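Carbohydrate binding module E1 (Uncultured bacterium, PDB 5KLE) binds cellopentaose, and probably cellulose-type beta-glucan chains, as a beta-sandwich carbohydrate-binding module. Local coordinates at residues V21-V26 and F90-D95; G43-V48 and N66-V71; K32-S37 and N76-I81; A49-I54 and K82-S87. All blocks are in the same frame, centred on the assembly; numbering follows the deposited sequence.

Contact 1 (V21-V26 and F90-D95); sequences VEFSAV and FNVKFD. With BGC (beta-D-glucopyranose), chain B; BGC (beta-D-glucopyranose), chain C.
One face of the Phe23 ring carries CG1 of Val92, a CH-pi contact with the methyl 3.9 Å from the ring centroid and 23° off its normal. This is the border of the four-stranded antiparallel sheet of a beta-sandwich, where outermost strand 23-25 pairs with strand 90-96. In the plane at the edge of the Phe23 ring lie the carbonyl O of Val21 and a water that links it to Phe94 N. The ring also points an edge at the face of Phe94, a T-shaped pair with planes at 85°. Over one face of Phe90 sits CB of Ala25, 4.2 Å from the ring centroid. Phe23 with Val92 and Ala25 with Phe90 form hydrogen-bonded pairs; Phe23 N reaches Val92 O at 2.9 Å. Phe23 CG falls between the backbone N and the carbonyl carbon (chi1 65°), which lays the ring alongside Val92. Ile83 and Tyr52 of the other sheet meet Ala25 and Phe90. Beyond the strand, Glu22 and Lys93 reach the glycan. In the modelled conformer two waters bridge the Glu22 carboxylate to Asn91, OE1 to its O and OE2 to its ND2. There Glu22 OE1 also accepts a hydrogen bond from O6 of the chain B glucose at 2.8 Å. Lys93 NZ forks to the chain C glucose, donating to its O3 at 2.9 Å and its O2 at 3.0 Å.

Contact 2 (G43-V48 and N66-V71); sequences GSWTGV and NGWTTV. With BGC (beta-D-glucopyranose), chain C; BGC (beta-D-glucopyranose), chain D; BGC (beta-D-glucopyranose), chain B.
Asn66 and Gly67 both face Ser44, a classic beta bulge where strand 67-71 begins beside the end of strand 40-44. Asn66 lays its ND2 near Gly47 CA at 3.9 Å, while its carbonyl O receives a water that Trp45 NE1 also reaches, weakly. Gly67 comes next: its N donates to Ser44 O at 2.9 Å, and its O accepts Ser44 N at 3.2 Å from well above the carbonyl plane. The backbone angles of Gly67 would press a side chain against the preceding carbonyl, so glycine is called for here. Its N lies over one face of the Trp45 indole. The opposite face of that indole carries C1 of the chain B glucose and C4 of the chain C glucose, the two carbons of one glycosidic link, with Trp45 CG 3.8 Å from the former. Trp68 follows, its CG beside the backbone N (chi1 -69°), which turns one face of the indole to both Gly43 CA, 3.4 Å above the plane, and the edge of Trp45, whose CH2 is 3.5 Å from Trp68 CE2. The two indole planes stand at 82°, a T-shaped pair. The lack of a side chain lets the indole lie this close, for a CB on Gly43 would collide with Trp68 CE3. Trp68 NE1 donates in line, at 176° and 2.9 Å, to O4 of the chain D glucose, the glycosidic oxygen joining it to chain C. While Trp68 adds this N-H bond from its edge, the face of Trp45 beneath two consecutive glucoses is the aromatic-sugar stacking familiar from carbohydrate-binding modules.

Contact 3 (K32-S37 and N76-I81); sequences KYNKSS and NGDLYI
An antiparallel strand pair, Lys32 to Lys35 against Gly77 to Tyr80, forms part of the five-stranded sheet. The register is fixed by two hydrogen-bonded pairs, Tyr33 with Leu79 and Lys35 with Gly77; Leu79 N meets Tyr33 O at 2.8 Å. On one face stand Lys32, Asn34, Asp78 and Tyr80. Asn34 ND2 donates to Asp78 OD1 at 2.9 Å and almost straight, 174°, with the oxygen in the plane of the amide but met from 44° above the plane of the carboxylate. Lys32, fully extended, runs alongside Tyr80, its CG 3.6 Å from CE1 of that ring. Its NZ stays 4.0 Å from Asp78 OD2, beyond a salt bridge, and two waters bridge, one from NZ to that OD2 and the other from NZ to Tyr80 OH. With a serine in place of Lys32, Tyr80 would probably lose the methylenes alongside its CE1, and both bridging waters their shared donor. The other face turns inward to the core of the beta-sandwich: Tyr33 and Lys35 both touch Leu40 of the opposing sheet, and the Tyr33 hydroxyl pairs with Asn96. Lys35, though buried there, has its ammonium group satisfied. A bend at chi3 (73°) and again at chi4 curls the chain back, bringing NZ to 2.8 Å from Asn76 OD1, a donor above the carbonyl plane. The carbonyl oxygens of Gly38 and Ala74 complete the grip on that nitrogen.

Contact 4 (A49-I54 and K82-S87); sequences ASSYNI and KIVSAS
Ser51 OG and Ser85 OG hydrogen-bond at 2.7 Å, and either could be the donor. A water also meets Ser85 OG, so that hydroxyl has two polar neighbours. Both serine hydroxyls lie between their own backbone N and carbonyl carbon (chi1 71° and 63°), which brings them together on one face of the strand pair. The backbone beneath is a classic beta bulge: Val84 and Ser85 both face Ser51, whose O accepts Val84 N at 2.8 Å while its N donates to Ser85 O at 3.1 Å. Past the bulge the register resumes one residue later, and Asn53 with Lys82 forms a hydrogen-bonded pair. The extra residue turns Val84 toward strand 50-54, where its CG2 packs 3.5 Å from Asn53 ND2; Asn53 OD1 is taken by Gly60 N. Strands 50-54 and 77-86 are neighbours in the five-stranded sheet of the beta-sandwich, and Tyr52 points from this sheet into the core. Its ring lies side by side with Ile83, CE1 being 3.8 Å from Ile83 CG1, and also meets Phe90 and Val92 of the facing sheet. The phenol OH donates to Ser50 OG at 2.7 Å, on the same face two residues back. A leucine replacing Tyr52 would probably leave Ser50 OG without that donor and open a gap beside Ile83 and Phe90. At the far end a water bridges Ala49 O, at 2.6 Å, to Ser87 N.

How the contacts relate
From the N terminus, 21-26 comes first and pairs with 90-95, so contact 1 closes the longest loop and encloses the other three. Within it, contact 3 joins 32-37 to 76-81, and contact 2, joining 43-48 to 66-71, nests inside that loop. Contact 4 closes the loop from 49-54 to 82-87 and crosses both contacts 2 and 3. Contacts 1 and 2 lie in the four-stranded sheet, where Lys93 N bonds to Gly43 O, and share the glucoses of chains B and C. Contacts 3 and 4 divide strand 77-86 of the five-stranded sheet. Core contacts such as Ala25 with Ile83 and Phe94 with Ile81 join the two sheets.

Contact 1 (V21-V26 and F90-D95)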
# COMPACT_ATOMS: atom_id res chain seq x y z
N VAL A 21 6.86 -9.02 3.55
CA VAL A 21 6.49 -10.22 2.78
C VAL A 21 5.79 -9.78 1.49
O VAL A 21 4.70 -9.19 1.53
CB VAL A 21 5.59 -11.16 3.60
CG1 VAL A 21 5.11 -12.33 2.76
CG2 VAL A 21 6.33 -11.65 4.86
N GLU A 22 6.39 -10.10 0.34
CA GLU A 22 5.82 -9.69 -0.95
C GLU A 22 4.51 -10.43 -1.24
O GLU A 22 4.30 -11.59 -0.85
CB GLU A 22 6.79 -9.95 -2.09
CG GLU A 22 7.94 -8.96 -2.20
CD GLU A 22 8.58 -8.96 -3.58
OE1 GLU A 22 9.11 -7.91 -3.97
OE2 GLU A 22 8.53 -10.00 -4.28
N PHE A 23 3.62 -9.74 -1.95
CA PHE A 23 2.36 -10.33 -2.38
C PHE A 23 1.96 -9.71 -3.71
O PHE A 23 2.44 -8.64 -4.08
CB PHE A 23 1.28 -10.19 -1.29
CG PHE A 23 0.89 -8.76 -1.01
CD1 PHE A 23 1.62 -7.97 -0.13
CD2 PHE A 23 -0.21 -8.21 -1.66
CE1 PHE A 23 1.22 -6.64 0.12
CE2 PHE A 23 -0.60 -6.90 -1.43
CZ PHE A 23 0.11 -6.11 -0.56
N SER A 24 1.11 -10.41 -4.45
CA SER A 24 0.64 -9.92 -5.74
C SER A 24 -0.48 -8.92 -5.54
O SER A 24 -1.43 -9.20 -4.80
CB SER A 24 0.10 -11.09 -6.56
OG SER A 24 -0.25 -10.65 -7.87
N ALA A 25 -0.36 -7.75 -6.19
CA ALA A 25 -1.27 -6.63 -5.98
C ALA A 25 -1.79 -6.12 -7.30
O ALA A 25 -1.11 -6.23 -8.34
CB ALA A 25 -0.54 -5.50 -5.27
N VAL A 26 -3.00 -5.54 -7.28
CA VAL A 26 -3.60 -4.97 -8.48
C VAL A 26 -4.33 -3.68 -8.14
O VAL A 26 -4.78 -3.47 -7.00
CB VAL A 26 -4.62 -5.88 -9.23
CG1 VAL A 26 -3.96 -7.08 -9.91
CG2 VAL A 26 -5.62 -6.34 -8.30
N PHE A 90 1.40 -6.79 -9.92
CA PHE A 90 2.82 -6.62 -9.61
C PHE A 90 3.07 -7.14 -8.20
O PHE A 90 2.13 -7.31 -7.42
CB PHE A 90 3.25 -5.14 -9.77
CG PHE A 90 2.52 -4.17 -8.83
CD1 PHE A 90 1.19 -3.77 -9.07
CD2 PHE A 90 3.17 -3.64 -7.76
CE1 PHE A 90 0.54 -2.86 -8.18
CE2 PHE A 90 2.54 -2.74 -6.89
CZ PHE A 90 1.22 -2.36 -7.08
N ASN A 91 4.33 -7.42 -7.86
CA ASN A 91 4.64 -7.90 -6.51
C ASN A 91 5.14 -6.72 -5.67
O ASN A 91 6.09 -6.03 -6.05
CB ASN A 91 5.72 -8.98 -6.53
CG ASN A 91 5.24 -10.28 -7.11
OD1 ASN A 91 4.04 -10.60 -7.04
ND2 ASN A 91 6.17 -11.07 -7.62
N VAL A 92 4.52 -6.53 -4.50
CA VAL A 92 4.81 -5.38 -3.65
C VAL A 92 5.01 -5.88 -2.23
O VAL A 92 4.46 -6.92 -1.84
CB VAL A 92 3.67 -4.34 -3.73
CG1 VAL A 92 2.41 -4.88 -3.05
CG2 VAL A 92 4.10 -3.01 -3.11
N LYS A 93 5.82 -5.15 -1.44
CA LYS A 93 5.86 -5.39 0.01
C LYS A 93 5.77 -4.09 0.79
O LYS A 93 6.18 -3.03 0.32
CB LYS A 93 7.05 -6.22 0.49
CG LYS A 93 8.40 -5.71 0.02
CD LYS A 93 9.44 -6.69 0.55
CE LYS A 93 10.79 -6.50 -0.04
NZ LYS A 93 11.74 -7.54 0.52
N PHE A 94 5.15 -4.19 1.97
CA PHE A 94 5.08 -3.09 2.93
C PHE A 94 5.99 -3.42 4.11
O PHE A 94 6.08 -4.58 4.52
CB PHE A 94 3.65 -2.90 3.46
CG PHE A 94 2.62 -2.55 2.41
CD1 PHE A 94 2.98 -2.15 1.12
CD2 PHE A 94 1.27 -2.62 2.72
CE1 PHE A 94 1.99 -1.82 0.14
CE2 PHE A 94 0.29 -2.29 1.78
CZ PHE A 94 0.65 -1.89 0.48
N ASP A 95 6.67 -2.40 4.65
CA ASP A 95 7.61 -2.57 5.76
C ASP A 95 7.62 -1.28 6.56
O ASP A 95 6.91 -0.31 6.24
CB ASP A 95 9.01 -2.96 5.22
CG ASP A 95 9.82 -3.87 6.18
OD1 ASP A 95 9.71 -3.75 7.42
OD2 ASP A 95 10.63 -4.70 5.68
C2 BGC B . 15.57 -7.75 -6.06
C3 BGC B . 14.63 -8.18 -7.23
C4 BGC B . 13.55 -9.04 -6.72
C5 BGC B . 12.83 -8.45 -5.49
C6 BGC B . 11.84 -9.49 -5.04
C1 BGC B . 14.73 -7.21 -4.94
O2 BGC B . 16.56 -6.80 -6.32
O3 BGC B . 15.32 -9.09 -8.04
O4 BGC B . 12.61 -9.40 -7.71
O5 BGC B . 13.83 -8.18 -4.54
O6 BGC B . 11.52 -9.26 -3.67
C2 BGC C . 14.68 -5.46 -0.68
C3 BGC C . 14.77 -6.60 -1.66
C4 BGC C . 15.24 -6.09 -3.02
C5 BGC C . 16.50 -5.36 -2.88
C6 BGC C . 16.87 -4.61 -4.13
C1 BGC C . 16.02 -4.72 -0.64
O2 BGC C . 14.33 -5.96 0.60
O3 BGC C . 13.50 -7.21 -1.75
O4 BGC C . 15.50 -7.12 -3.85
O5 BGC C . 16.42 -4.36 -1.90
O6 BGC C . 17.85 -3.68 -3.81
O HOH W 1 4.00 -6.75 2.72
O HOH W 2 8.70 -6.83 -6.31
O HOH W 3 8.89 -10.98 -6.89

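Contact 2 (G43-V48 and N66-V71)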
# COMPACT_ATOMS: atom_id res chain seq x y z
N GLY A 43 7.58 -1.05 -1.29
CA GLY A 43 8.62 -1.46 -2.24
C GLY A 43 8.16 -2.43 -3.30
O GLY A 43 7.40 -3.37 -3.03
N SER A 44 8.65 -2.23 -4.54
CA SER A 44 8.39 -3.19 -5.60
C SER A 44 9.52 -3.14 -6.60
O SER A 44 10.11 -2.07 -6.83
CB SER A 44 7.07 -2.87 -6.32
OG SER A 44 6.80 -3.81 -7.36
N TRP A 45 9.77 -4.28 -7.25
CA TRP A 45 10.87 -4.44 -8.20
C TRP A 45 10.36 -4.99 -9.54
O TRP A 45 11.17 -5.38 -10.41
CB TRP A 45 12.04 -5.26 -7.62
CG TRP A 45 12.68 -4.45 -6.53
CD1 TRP A 45 13.78 -3.67 -6.65
CD2 TRP A 45 12.22 -4.32 -5.18
NE1 TRP A 45 14.03 -3.03 -5.46
CE2 TRP A 45 13.08 -3.41 -4.54
CE3 TRP A 45 11.16 -4.86 -4.45
CZ2 TRP A 45 12.93 -3.04 -3.19
CZ3 TRP A 45 10.99 -4.49 -3.11
CH2 TRP A 45 11.86 -3.57 -2.51
N THR A 46 9.04 -5.07 -9.72
CA THR A 46 8.48 -5.62 -10.96
C THR A 46 8.63 -4.66 -12.15
O THR A 46 8.49 -5.09 -13.30
CB THR A 46 6.98 -5.95 -10.76
OG1 THR A 46 6.79 -6.64 -9.51
CG2 THR A 46 6.42 -6.86 -11.91
N GLY A 47 8.85 -3.36 -11.89
CA GLY A 47 8.96 -2.38 -12.96
C GLY A 47 7.66 -1.71 -13.35
O GLY A 47 7.64 -0.92 -14.32
N VAL A 48 6.58 -1.98 -12.62
CA VAL A 48 5.25 -1.46 -12.92
C VAL A 48 4.99 -0.29 -12.00
O VAL A 48 5.03 -0.43 -10.78
CB VAL A 48 4.24 -2.59 -12.71
CG1 VAL A 48 2.82 -2.06 -12.85
CG2 VAL A 48 4.47 -3.71 -13.71
N ASN A 66 10.84 0.10 -8.99
CA ASN A 66 12.27 -0.23 -8.99
C ASN A 66 12.92 0.09 -7.64
O ASN A 66 14.12 0.40 -7.59
CB ASN A 66 13.00 0.51 -10.12
CG ASN A 66 12.41 0.19 -11.50
OD1 ASN A 66 11.83 1.07 -12.16
ND2 ASN A 66 12.51 -1.06 -11.91
N GLY A 67 12.17 0.02 -6.54
CA GLY A 67 12.76 0.28 -5.24
C GLY A 67 11.68 0.66 -4.22
O GLY A 67 10.51 0.36 -4.41
N TRP A 68 12.11 1.37 -3.18
CA TRP A 68 11.23 1.71 -2.05
C TRP A 68 10.77 3.16 -2.11
O TRP A 68 11.55 4.07 -2.42
CB TRP A 68 12.03 1.60 -0.75
CG TRP A 68 12.42 0.20 -0.33
CD1 TRP A 68 13.65 -0.39 -0.49
CD2 TRP A 68 11.60 -0.76 0.35
NE1 TRP A 68 13.64 -1.65 0.04
CE2 TRP A 68 12.40 -1.90 0.57
CE3 TRP A 68 10.28 -0.74 0.81
CZ2 TRP A 68 11.91 -3.04 1.23
CZ3 TRP A 68 9.78 -1.88 1.48
CH2 TRP A 68 10.60 -3.01 1.68
N THR A 69 9.52 3.37 -1.72
CA THR A 69 8.98 4.69 -1.43
C THR A 69 8.83 4.82 0.07
O THR A 69 8.15 4.01 0.70
CB THR A 69 7.60 4.84 -2.09
OG1 THR A 69 7.75 4.72 -3.51
CG2 THR A 69 7.03 6.21 -1.78
N THR A 70 9.45 5.86 0.65
CA THR A 70 9.26 6.18 2.06
C THR A 70 8.01 7.06 2.20
O THR A 70 7.84 8.02 1.44
CB THR A 70 10.50 6.90 2.59
OG1 THR A 70 11.62 6.03 2.47
CG2 THR A 70 10.33 7.30 4.03
N VAL A 71 7.12 6.70 3.13
CA VAL A 71 5.88 7.47 3.34
C VAL A 71 5.94 8.10 4.73
O VAL A 71 5.59 7.46 5.75
CB VAL A 71 4.64 6.58 3.19
CG1 VAL A 71 3.36 7.43 3.34
CG2 VAL A 71 4.64 5.87 1.83
C2 BGC C . 14.68 -5.46 -0.68
C3 BGC C . 14.77 -6.60 -1.66
C4 BGC C . 15.24 -6.09 -3.02
C5 BGC C . 16.50 -5.36 -2.88
C6 BGC C . 16.87 -4.61 -4.13
C1 BGC C . 16.02 -4.72 -0.64
O2 BGC C . 14.33 -5.96 0.60
O3 BGC C . 13.50 -7.21 -1.75
O4 BGC C . 15.50 -7.12 -3.85
O5 BGC C . 16.42 -4.36 -1.90
O6 BGC C . 17.85 -3.68 -3.81
C2 BGC D . 17.62 -1.45 2.61
C3 BGC D . 16.99 -1.88 1.26
C4 BGC D . 16.52 -3.33 1.29
C5 BGC D . 15.72 -3.57 2.55
C6 BGC D . 15.38 -5.02 2.90
C1 BGC D . 16.70 -1.80 3.74
O2 BGC D . 17.76 -0.06 2.66
O3 BGC D . 17.95 -1.70 0.24
O4 BGC D . 15.78 -3.57 0.12
O5 BGC D . 16.40 -3.12 3.67
O6 BGC D . 14.75 -5.15 4.10
C2 BGC B . 15.57 -7.75 -6.06
C3 BGC B . 14.63 -8.18 -7.23
C4 BGC B . 13.55 -9.04 -6.72
C5 BGC B . 12.83 -8.45 -5.49
C6 BGC B . 11.84 -9.49 -5.04
C1 BGC B . 14.73 -7.21 -4.94
O2 BGC B . 16.56 -6.80 -6.32
O3 BGC B . 15.32 -9.09 -8.04
O4 BGC B . 12.61 -9.40 -7.71
O5 BGC B . 13.83 -8.18 -4.54
O6 BGC B . 11.52 -9.26 -3.67
O HOH W 4 16.45 -0.78 -6.32

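Contact 3 (K32-S37 and N76-I81)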
# COMPACT_ATOMS: atom_id res chain seq x y z
N LYS A 32 -4.88 -4.07 4.22
CA LYS A 32 -4.68 -3.77 5.63
C LYS A 32 -3.21 -4.02 5.96
O LYS A 32 -2.66 -5.07 5.60
CB LYS A 32 -5.54 -4.69 6.50
CG LYS A 32 -5.40 -4.44 8.00
CD LYS A 32 -6.20 -5.46 8.83
CE LYS A 32 -6.07 -5.20 10.31
NZ LYS A 32 -7.06 -6.07 11.04
N TYR A 33 -2.58 -3.08 6.67
CA TYR A 33 -1.21 -3.28 7.15
C TYR A 33 -1.08 -2.63 8.52
O TYR A 33 -1.35 -1.43 8.66
CB TYR A 33 -0.19 -2.63 6.19
CG TYR A 33 1.24 -2.81 6.65
CD1 TYR A 33 1.80 -4.08 6.72
CD2 TYR A 33 2.03 -1.71 7.05
CE1 TYR A 33 3.11 -4.25 7.18
CE2 TYR A 33 3.37 -1.89 7.49
CZ TYR A 33 3.89 -3.17 7.57
OH TYR A 33 5.19 -3.41 7.99
N ASN A 34 -0.60 -3.39 9.51
CA ASN A 34 -0.33 -2.83 10.82
C ASN A 34 1.13 -2.36 10.90
O ASN A 34 2.05 -3.18 10.75
CB ASN A 34 -0.64 -3.84 11.93
CG ASN A 34 -0.44 -3.26 13.30
OD1 ASN A 34 0.69 -3.25 13.82
ND2 ASN A 34 -1.52 -2.76 13.91
N LYS A 35 1.34 -1.05 11.13
CA LYS A 35 2.66 -0.46 11.36
C LYS A 35 2.87 -0.26 12.85
O LYS A 35 2.21 0.58 13.48
CB LYS A 35 2.82 0.87 10.61
CG LYS A 35 4.15 1.54 10.98
CD LYS A 35 4.61 2.59 9.98
CE LYS A 35 3.79 3.89 10.05
NZ LYS A 35 4.19 4.77 11.21
N SER A 36 3.79 -1.03 13.41
CA SER A 36 4.00 -1.01 14.86
C SER A 36 4.77 0.23 15.31
O SER A 36 4.54 0.72 16.43
CB SER A 36 4.68 -2.31 15.30
OG SER A 36 5.93 -2.43 14.66
N SER A 37 5.66 0.77 14.47
CA SER A 37 6.55 1.86 14.84
C SER A 37 7.26 2.34 13.59
O SER A 37 7.16 1.73 12.52
CB SER A 37 7.59 1.42 15.89
OG SER A 37 8.54 0.53 15.32
N ASN A 76 1.01 5.06 13.19
CA ASN A 76 1.17 3.71 13.70
C ASN A 76 -0.21 3.07 13.87
O ASN A 76 -1.24 3.76 13.91
CB ASN A 76 1.92 3.69 15.03
CG ASN A 76 3.39 4.10 14.87
OD1 ASN A 76 4.00 3.85 13.83
ND2 ASN A 76 3.96 4.73 15.89
N GLY A 77 -0.23 1.76 13.99
CA GLY A 77 -1.49 1.02 14.07
C GLY A 77 -1.92 0.44 12.74
O GLY A 77 -1.13 0.27 11.80
N ASP A 78 -3.22 0.15 12.64
CA ASP A 78 -3.76 -0.44 11.42
C ASP A 78 -3.94 0.64 10.38
O ASP A 78 -4.62 1.65 10.63
CB ASP A 78 -5.13 -1.07 11.67
CG ASP A 78 -5.08 -2.34 12.49
OD1 ASP A 78 -4.03 -3.02 12.52
OD2 ASP A 78 -6.14 -2.69 13.06
N LEU A 79 -3.39 0.41 9.20
CA LEU A 79 -3.51 1.33 8.07
C LEU A 79 -4.27 0.61 6.97
O LEU A 79 -4.11 -0.59 6.79
CB LEU A 79 -2.11 1.66 7.51
CG LEU A 79 -1.23 2.48 8.47
CD1 LEU A 79 0.15 2.55 7.83
CD2 LEU A 79 -1.77 3.86 8.73
N TYR A 80 -5.07 1.36 6.21
CA TYR A 80 -5.77 0.83 5.04
C TYR A 80 -5.27 1.57 3.80
O TYR A 80 -5.42 2.80 3.70
CB TYR A 80 -7.30 0.90 5.25
CG TYR A 80 -7.68 0.03 6.43
CD1 TYR A 80 -7.86 -1.37 6.28
CD2 TYR A 80 -7.67 0.53 7.74
CE1 TYR A 80 -8.11 -2.17 7.34
CE2 TYR A 80 -7.91 -0.30 8.82
CZ TYR A 80 -8.15 -1.63 8.62
OH TYR A 80 -8.40 -2.41 9.74
N ILE A 81 -4.66 0.83 2.89
CA ILE A 81 -3.93 1.39 1.76
C ILE A 81 -4.61 0.94 0.47
O ILE A 81 -4.62 -0.27 0.13
CB ILE A 81 -2.45 0.97 1.81
CG1 ILE A 81 -1.91 1.32 3.21
CG2 ILE A 81 -1.67 1.64 0.69
CD1 ILE A 81 -0.42 1.09 3.41
O HOH W 5 -7.10 -5.22 13.81
O HOH W 6 -9.57 -4.95 10.77

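Contact 4 (A49-I54 and K82-S87)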
# COMPACT_ATOMS: atom_id res chain seq x y z
N ALA A 49 4.73 0.90 -12.55
CA ALA A 49 4.45 2.04 -11.70
C ALA A 49 3.11 1.88 -10.98
O ALA A 49 2.15 1.35 -11.54
CB ALA A 49 4.37 3.30 -12.56
N SER A 50 3.06 2.34 -9.73
CA SER A 50 1.83 2.25 -8.94
C SER A 50 1.61 3.50 -8.09
O SER A 50 2.54 4.29 -7.85
CB SER A 50 1.86 0.98 -8.04
OG SER A 50 2.96 1.00 -7.15
N SER A 51 0.37 3.70 -7.63
CA SER A 51 0.06 4.81 -6.73
C SER A 51 -0.96 4.37 -5.69
O SER A 51 -1.74 3.44 -5.92
CB SER A 51 -0.40 6.05 -7.47
OG SER A 51 -1.69 5.89 -8.02
N TYR A 52 -0.96 5.07 -4.54
CA TYR A 52 -1.70 4.66 -3.35
C TYR A 52 -2.28 5.85 -2.59
O TYR A 52 -1.71 6.95 -2.59
CB TYR A 52 -0.76 3.97 -2.32
CG TYR A 52 0.11 2.87 -2.93
CD1 TYR A 52 -0.27 1.52 -2.84
CD2 TYR A 52 1.26 3.19 -3.68
CE1 TYR A 52 0.50 0.52 -3.44
CE2 TYR A 52 2.03 2.18 -4.31
CZ TYR A 52 1.65 0.84 -4.14
OH TYR A 52 2.38 -0.17 -4.76
N ASN A 53 -3.39 5.60 -1.92
CA ASN A 53 -3.95 6.52 -0.92
C ASN A 53 -4.14 5.76 0.39
O ASN A 53 -4.71 4.66 0.39
CB ASN A 53 -5.35 7.03 -1.31
CG ASN A 53 -5.34 7.97 -2.51
OD1 ASN A 53 -4.34 8.60 -2.81
ND2 ASN A 53 -6.51 8.11 -3.17
N ILE A 54 -3.70 6.36 1.51
CA ILE A 54 -3.91 5.76 2.83
C ILE A 54 -5.14 6.39 3.45
O ILE A 54 -5.26 7.63 3.50
CB ILE A 54 -2.68 5.99 3.74
CG1 ILE A 54 -1.47 5.28 3.15
CG2 ILE A 54 -2.98 5.54 5.17
CD1 ILE A 54 -0.18 5.46 3.93
N LYS A 82 -5.22 1.90 -0.25
CA LYS A 82 -5.85 1.62 -1.55
C LYS A 82 -4.82 1.75 -2.66
O LYS A 82 -4.08 2.75 -2.73
CB LYS A 82 -7.00 2.60 -1.82
CG LYS A 82 -7.67 2.28 -3.17
CD LYS A 82 -9.02 2.92 -3.31
CE LYS A 82 -9.67 2.46 -4.63
NZ LYS A 82 -10.83 3.32 -4.93
N ILE A 83 -4.80 0.76 -3.56
CA ILE A 83 -3.99 0.83 -4.78
C ILE A 83 -4.81 1.58 -5.84
O ILE A 83 -5.79 1.06 -6.38
CB ILE A 83 -3.52 -0.55 -5.27
CG1 ILE A 83 -2.83 -1.28 -4.11
CG2 ILE A 83 -2.54 -0.39 -6.44
CD1 ILE A 83 -2.18 -2.59 -4.48
N VAL A 84 -4.42 2.82 -6.10
CA VAL A 84 -5.21 3.70 -6.94
C VAL A 84 -5.01 3.37 -8.40
O VAL A 84 -5.96 3.40 -9.19
CB VAL A 84 -4.83 5.17 -6.62
CG1 VAL A 84 -5.53 6.09 -7.62
CG2 VAL A 84 -5.27 5.51 -5.19
N SER A 85 -3.77 3.07 -8.80
CA SER A 85 -3.49 2.84 -10.21
C SER A 85 -2.30 1.89 -10.30
O SER A 85 -1.41 1.89 -9.44
CB SER A 85 -3.18 4.15 -10.95
OG SER A 85 -2.02 4.77 -10.43
N ALA A 86 -2.30 1.08 -11.38
CA ALA A 86 -1.22 0.18 -11.77
C ALA A 86 -1.68 -0.51 -13.06
O ALA A 86 -2.82 -0.97 -13.12
CB ALA A 86 -0.95 -0.90 -10.69
N SER A 87 -0.80 -0.61 -14.07
CA SER A 87 -1.23 -1.13 -15.36
C SER A 87 -1.47 -2.64 -15.38
O SER A 87 -2.20 -3.11 -16.28
CB SER A 87 -0.24 -0.80 -16.48
OG SER A 87 0.93 -1.61 -16.34
O HOH W 7 1.38 1.18 -14.03
O HOH W 8 0.40 4.28 -11.74